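Succinoglycan biosynthesis protein (Bacillus cereus ATCC 14579, PDB 3B55) binds a calcium ion and belongs to the erythromycin esterase family, probably acting as an enzyme whose reaction, possibly in succinoglycan biosynthesis, is not established. Local coordinates at residues I173-I185 against V199-M213. The protein carries 1 engineered substitution. Sequence-based numbering, arbitrary orientation.
Sequences IQSVNENVYNNII and VEEKIKGLIPVTKDM
Tyr181 reaches from helix 178-185 into the face of helix 199-206 and ends on Thr210, its hydroxyl OH donating to Thr210 OG1 at 2.8 Å, with OG1 lying at the ring edge and in its plane. That oxygen sits between the backbone N and carbonyl carbon of Thr210 (chi1 62°), which also puts it 2.9 Å from Val176 O and near Leu206 O; the threonine proton could serve either carbonyl. A backbone bond from Val176 N to Thr210 O (2.9 Å) joins the segments just before helix 178-185 and beyond helix 199-206. Water bridges join the carbonyls of Val176 and Ile207, and Asn177 OD1 to Lys211 O. At the far end, Met213 N makes only a weak bond to Gln174 O, while the selenomethionine methyl CE lies 3.4 Å from Gln174 OE1. The Gln174 side chain is about 7 Å from the calcium ion held by His85 and Glu113.

Apolar side chains of 199-213 pack against the tyrosine ring. Ile207 CG1 lies over one face of the Tyr181 ring in a CH-pi contact, 3.8 Å from the ring centroid. Ile203 CB and Leu206 CB approach obliquely. One turn further along, Ile185 CD1 rests against Ile203 CG1 (4.0 Å) and Val199 CG1.

Helix pieces 178-185 and 199-206 run antiparallel (178°, axes 10.7 Å apart at closest approach) as a helical hairpin following edge strand 167-172. Helix 250-268 packs against Val176, Tyr181 and Thr210, helix 221-240 covers Val199, Ile203 and Leu206, and helix 116-128 borders Val180.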
loop_
_atom_site.group_PDB
_atom_site.type_symbol
_atom_site.label_atom_id
_atom_site.label_comp_id
_atom_site.label_asym_id
_atom_site.label_seq_id
_atom_site.Cartn_x
_atom_site.Cartn_y
_atom_site.Cartn_z
ATOM N N ILE A 173 -0.619 5.975 8.460
ATOM C CA ILE A 173 -0.868 6.927 9.542
ATOM C C ILE A 173 0.392 7.569 10.133
ATOM O O ILE A 173 0.565 7.583 11.351
ATOM C CB ILE A 173 -1.599 6.237 10.704
ATOM C CG1 ILE A 173 -0.813 4.992 11.123
ATOM C CG2 ILE A 173 -3.013 5.876 10.300
ATOM C CD1 ILE A 173 -1.313 4.343 12.395
ATOM N N GLN A 174 1.265 8.105 9.291
ATOM C CA GLN A 174 2.476 8.729 9.794
ATOM C C GLN A 174 2.127 10.109 10.346
ATOM O O GLN A 174 2.969 10.802 10.920
ATOM C CB GLN A 174 3.508 8.831 8.671
ATOM C CG GLN A 174 3.607 7.555 7.845
ATOM C CD GLN A 174 5.037 7.106 7.607
ATOM O OE1 GLN A 174 5.759 6.771 8.547
ATOM N NE2 GLN A 174 5.451 7.096 6.345
ATOM N N SER A 175 0.865 10.494 10.171
ATOM C CA SER A 175 0.374 11.781 10.643
ATOM C C SER A 175 -1.149 11.871 10.515
ATOM O O SER A 175 -1.784 11.068 9.835
ATOM C CB SER A 175 1.011 12.919 9.842
ATOM O OG SER A 175 0.552 12.907 8.501
ATOM N N VAL A 176 -1.724 12.858 11.189
ATOM C CA VAL A 176 -3.161 13.101 11.165
ATOM C C VAL A 176 -3.321 14.606 11.041
ATOM O O VAL A 176 -3.466 15.313 12.046
ATOM C CB VAL A 176 -3.833 12.652 12.469
ATOM C CG1 VAL A 176 -5.317 12.977 12.416
ATOM C CG2 VAL A 176 -3.609 11.161 12.683
ATOM N N ASN A 177 -3.289 15.098 9.810
ATOM C CA ASN A 177 -3.405 16.531 9.587
ATOM C C ASN A 177 -4.781 17.075 9.941
ATOM O O ASN A 177 -5.702 16.330 10.261
ATOM C CB ASN A 177 -3.035 16.866 8.140
ATOM C CG ASN A 177 -1.644 16.355 7.768
ATOM O OD1 ASN A 177 -0.743 16.313 8.612
ATOM N ND2 ASN A 177 -1.461 15.975 6.506
ATOM N N GLU A 178 -4.909 18.390 9.868
ATOM C CA GLU A 178 -6.138 19.080 10.212
ATOM C C GLU A 178 -7.372 18.749 9.361
ATOM O O GLU A 178 -8.499 18.827 9.859
ATOM C CB GLU A 178 -5.864 20.588 10.209
ATOM C CG GLU A 178 -6.837 21.419 11.017
ATOM C CD GLU A 178 -6.302 22.816 11.294
ATOM O OE1 GLU A 178 -7.046 23.641 11.873
ATOM O OE2 GLU A 178 -5.132 23.083 10.937
ATOM N N ASN A 179 -7.190 18.371 8.098
ATOM C CA ASN A 179 -8.354 18.056 7.270
ATOM C C ASN A 179 -9.182 16.912 7.842
ATOM O O ASN A 179 -10.402 16.890 7.695
ATOM C CB ASN A 179 -7.944 17.742 5.821
ATOM C CG ASN A 179 -6.795 16.747 5.725
ATOM O OD1 ASN A 179 -6.237 16.310 6.738
ATOM N ND2 ASN A 179 -6.443 16.376 4.499
ATOM N N VAL A 180 -8.527 15.966 8.504
ATOM C CA VAL A 180 -9.245 14.845 9.100
ATOM C C VAL A 180 -10.127 15.365 10.233
ATOM O O VAL A 180 -11.284 14.974 10.360
ATOM C CB VAL A 180 -8.265 13.791 9.663
ATOM C CG1 VAL A 180 -9.004 12.815 10.573
ATOM C CG2 VAL A 180 -7.604 13.044 8.515
ATOM N N TYR A 181 -9.563 16.247 11.053
ATOM C CA TYR A 181 -10.278 16.838 12.177
ATOM C C TYR A 181 -11.446 17.699 11.700
ATOM O O TYR A 181 -12.520 17.673 12.306
ATOM C CB TYR A 181 -9.323 17.681 13.026
ATOM C CG TYR A 181 -8.298 16.854 13.763
ATOM C CD1 TYR A 181 -8.650 16.121 14.899
ATOM C CD2 TYR A 181 -6.978 16.785 13.318
ATOM C CE1 TYR A 181 -7.712 15.340 15.575
ATOM C CE2 TYR A 181 -6.034 16.009 13.984
ATOM C CZ TYR A 181 -6.408 15.290 15.111
ATOM O OH TYR A 181 -5.478 14.525 15.778
ATOM N N ASN A 182 -11.240 18.457 10.621
ATOM C CA ASN A 182 -12.302 19.303 10.090
ATOM C C ASN A 182 -13.462 18.491 9.530
ATOM O O ASN A 182 -14.587 18.985 9.477
ATOM C CB ASN A 182 -11.774 20.251 9.010
ATOM C CG ASN A 182 -10.843 21.310 9.570
ATOM O OD1 ASN A 182 -11.043 21.808 10.676
ATOM N ND2 ASN A 182 -9.828 21.673 8.795
ATOM N N ASN A 183 -13.204 17.260 9.097
ATOM C CA ASN A 183 -14.290 16.421 8.584
ATOM C C ASN A 183 -15.228 16.063 9.728
ATOM O O ASN A 183 -16.451 16.073 9.577
ATOM C CB ASN A 183 -13.754 15.129 7.955
ATOM C CG ASN A 183 -13.174 15.348 6.573
ATOM O OD1 ASN A 183 -13.581 16.265 5.855
ATOM N ND2 ASN A 183 -12.234 14.492 6.180
ATOM N N ILE A 184 -14.643 15.738 10.877
ATOM C CA ILE A 184 -15.419 15.384 12.058
ATOM C C ILE A 184 -16.138 16.623 12.584
ATOM O O ILE A 184 -17.324 16.573 12.907
ATOM C CB ILE A 184 -14.508 14.813 13.169
ATOM C CG1 ILE A 184 -13.833 13.530 12.672
ATOM C CG2 ILE A 184 -15.323 14.545 14.439
ATOM C CD1 ILE A 184 -12.765 13.002 13.613
ATOM N N ILE A 185 -15.411 17.731 12.674
ATOM C CA ILE A 185 -15.980 18.991 13.150
ATOM C C ILE A 185 -17.178 19.406 12.286
ATOM O O ILE A 185 -18.258 19.716 12.799
ATOM C CB ILE A 185 -14.916 20.127 13.109
ATOM C CG1 ILE A 185 -13.909 19.954 14.251
ATOM C CG2 ILE A 185 -15.588 21.491 13.198
ATOM C CD1 ILE A 185 -14.515 20.093 15.645
ATOM N N VAL A 199 -16.506 17.812 21.931
ATOM C CA VAL A 199 -15.393 17.387 21.070
ATOM C C VAL A 199 -14.431 18.506 20.641
ATOM O O VAL A 199 -13.220 18.301 20.571
ATOM C CB VAL A 199 -15.949 16.677 19.791
ATOM C CG1 VAL A 199 -16.129 17.683 18.646
ATOM C CG2 VAL A 199 -15.039 15.548 19.382
ATOM N N GLU A 200 -14.996 19.681 20.381
ATOM C CA GLU A 200 -14.286 20.872 19.935
ATOM C C GLU A 200 -12.839 21.099 20.363
ATOM O O GLU A 200 -11.995 21.356 19.508
ATOM C CB GLU A 200 -15.152 22.096 20.261
ATOM C CG GLU A 200 -14.460 23.269 20.961
ATOM C CD GLU A 200 -13.406 23.931 20.104
ATOM O OE1 GLU A 200 -13.568 23.958 18.867
ATOM O OE2 GLU A 200 -12.420 24.441 20.672
ATOM N N GLU A 201 -12.517 21.053 21.651
ATOM C CA GLU A 201 -11.113 21.268 21.987
ATOM C C GLU A 201 -10.333 20.038 22.405
ATOM O O GLU A 201 -9.205 20.147 22.871
ATOM C CB GLU A 201 -10.930 22.375 23.017
ATOM C CG GLU A 201 -11.309 22.051 24.420
ATOM C CD GLU A 201 -11.502 23.318 25.226
ATOM O OE1 GLU A 201 -11.620 24.397 24.601
ATOM O OE2 GLU A 201 -11.547 23.248 26.475
ATOM N N LYS A 202 -10.943 18.871 22.255
ATOM C CA LYS A 202 -10.242 17.636 22.525
ATOM C C LYS A 202 -9.446 17.543 21.227
ATOM O O LYS A 202 -8.249 17.242 21.214
ATOM C CB LYS A 202 -11.226 16.478 22.623
ATOM C CG LYS A 202 -11.509 16.014 24.049
ATOM C CD LYS A 202 -12.696 15.052 24.085
ATOM C CE LYS A 202 -13.239 14.883 25.502
ATOM N NZ LYS A 202 -12.268 14.220 26.418
ATOM N N ILE A 203 -10.133 17.877 20.136
ATOM C CA ILE A 203 -9.544 17.866 18.801
ATOM C C ILE A 203 -8.596 19.058 18.655
ATOM O O ILE A 203 -7.596 18.988 17.935
ATOM C CB ILE A 203 -10.643 17.951 17.687
ATOM C CG1 ILE A 203 -11.030 19.401 17.417
ATOM C CG2 ILE A 203 -11.869 17.168 18.102
ATOM C CD1 ILE A 203 -10.344 19.999 16.210
ATOM N N LYS A 204 -8.915 20.150 19.342
ATOM C CA LYS A 204 -8.094 21.350 19.271
ATOM C C LYS A 204 -6.728 21.090 19.899
ATOM O O LYS A 204 -5.721 21.661 19.483
ATOM C CB LYS A 204 -8.811 22.507 19.973
ATOM C CG LYS A 204 -8.352 23.896 19.565
ATOM C CD LYS A 204 -9.378 24.924 20.020
ATOM C CE LYS A 204 -8.836 26.326 19.920
ATOM N NZ LYS A 204 -7.656 26.447 20.809
ATOM N N GLY A 205 -6.703 20.224 20.905
ATOM C CA GLY A 205 -5.456 19.894 21.567
ATOM C C GLY A 205 -4.725 18.798 20.811
ATOM O O GLY A 205 -3.503 18.717 20.844
ATOM N N LEU A 206 -5.478 17.955 20.114
ATOM C CA LEU A 206 -4.896 16.855 19.348
ATOM C C LEU A 206 -4.217 17.295 18.054
ATOM O O LEU A 206 -3.212 16.720 17.651
ATOM C CB LEU A 206 -5.980 15.828 19.017
ATOM C CG LEU A 206 -6.320 14.803 20.096
ATOM C CD1 LEU A 206 -7.647 14.136 19.763
ATOM C CD2 LEU A 206 -5.192 13.774 20.205
ATOM N N ILE A 207 -4.769 18.319 17.415
ATOM C CA ILE A 207 -4.237 18.812 16.152
ATOM C C ILE A 207 -2.733 19.089 16.143
ATOM O O ILE A 207 -2.005 18.518 15.330
ATOM C CB ILE A 207 -5.011 20.074 15.699
ATOM C CG1 ILE A 207 -6.444 19.684 15.319
ATOM C CG2 ILE A 207 -4.307 20.738 14.520
ATOM C CD1 ILE A 207 -7.340 20.863 15.007
ATOM N N PRO A 208 -2.243 19.952 17.047
ATOM C CA PRO A 208 -0.809 20.258 17.083
ATOM C C PRO A 208 0.149 19.105 17.392
ATOM O O PRO A 208 1.320 19.170 17.020
ATOM C CB PRO A 208 -0.721 21.372 18.125
ATOM C CG PRO A 208 -1.840 21.035 19.056
ATOM C CD PRO A 208 -2.957 20.703 18.094
ATOM N N VAL A 209 -0.323 18.057 18.064
ATOM C CA VAL A 209 0.565 16.939 18.388
ATOM C C VAL A 209 0.508 15.761 17.416
ATOM O O VAL A 209 1.309 14.831 17.518
ATOM C CB VAL A 209 0.312 16.407 19.817
ATOM C CG1 VAL A 209 0.620 17.500 20.833
ATOM C CG2 VAL A 209 -1.124 15.924 19.956
ATOM N N THR A 210 -0.428 15.792 16.472
ATOM C CA THR A 210 -0.524 14.711 15.497
ATOM C C THR A 210 -0.063 15.165 14.115
ATOM O O THR A 210 -0.213 14.428 13.142
ATOM C CB THR A 210 -1.971 14.148 15.367
ATOM O OG1 THR A 210 -2.853 15.176 14.909
ATOM C CG2 THR A 210 -2.462 13.613 16.705
ATOM N N LYS A 211 0.496 16.369 14.012
ATOM C CA LYS A 211 0.950 16.847 12.710
ATOM C C LYS A 211 2.096 16.011 12.143
ATOM O O LYS A 211 2.382 16.067 10.949
ATOM C CB LYS A 211 1.326 18.338 12.764
ATOM C CG LYS A 211 2.273 18.807 13.866
ATOM C CD LYS A 211 2.435 20.332 13.733
ATOM C CE LYS A 211 2.941 21.016 15.000
ATOM N NZ LYS A 211 4.379 20.765 15.277
ATOM N N ASP A 212 2.747 15.239 13.009
ATOM C CA ASP A 212 3.832 14.348 12.611
ATOM C C ASP A 212 4.301 13.506 13.795
ATOM O O ASP A 212 4.250 13.949 14.942
ATOM C CB ASP A 212 4.999 15.125 11.968
ATOM C CG ASP A 212 5.658 16.118 12.910
ATOM O OD1 ASP A 212 6.312 15.683 13.880
ATOM O OD2 ASP A 212 5.519 17.336 12.666
HETATM N N MSE A 213 4.739 12.283 13.505
HETATM C CA MSE A 213 5.183 11.344 14.530
HETATM C C MSE A 213 6.175 11.898 15.546
HETATM O O MSE A 213 6.108 11.572 16.728
HETATM C CB MSE A 213 5.781 10.098 13.875
HETATM C CG MSE A 213 4.822 9.358 12.975
HETATM SE SE MSE A 213 5.544 7.668 12.399
HETATM C CE MSE A 213 6.973 8.345 11.282
HETATM O O HOH W 1 -2.786 17.792 12.836
HETATM O O HOH W 2 1.759 17.070 8.784
#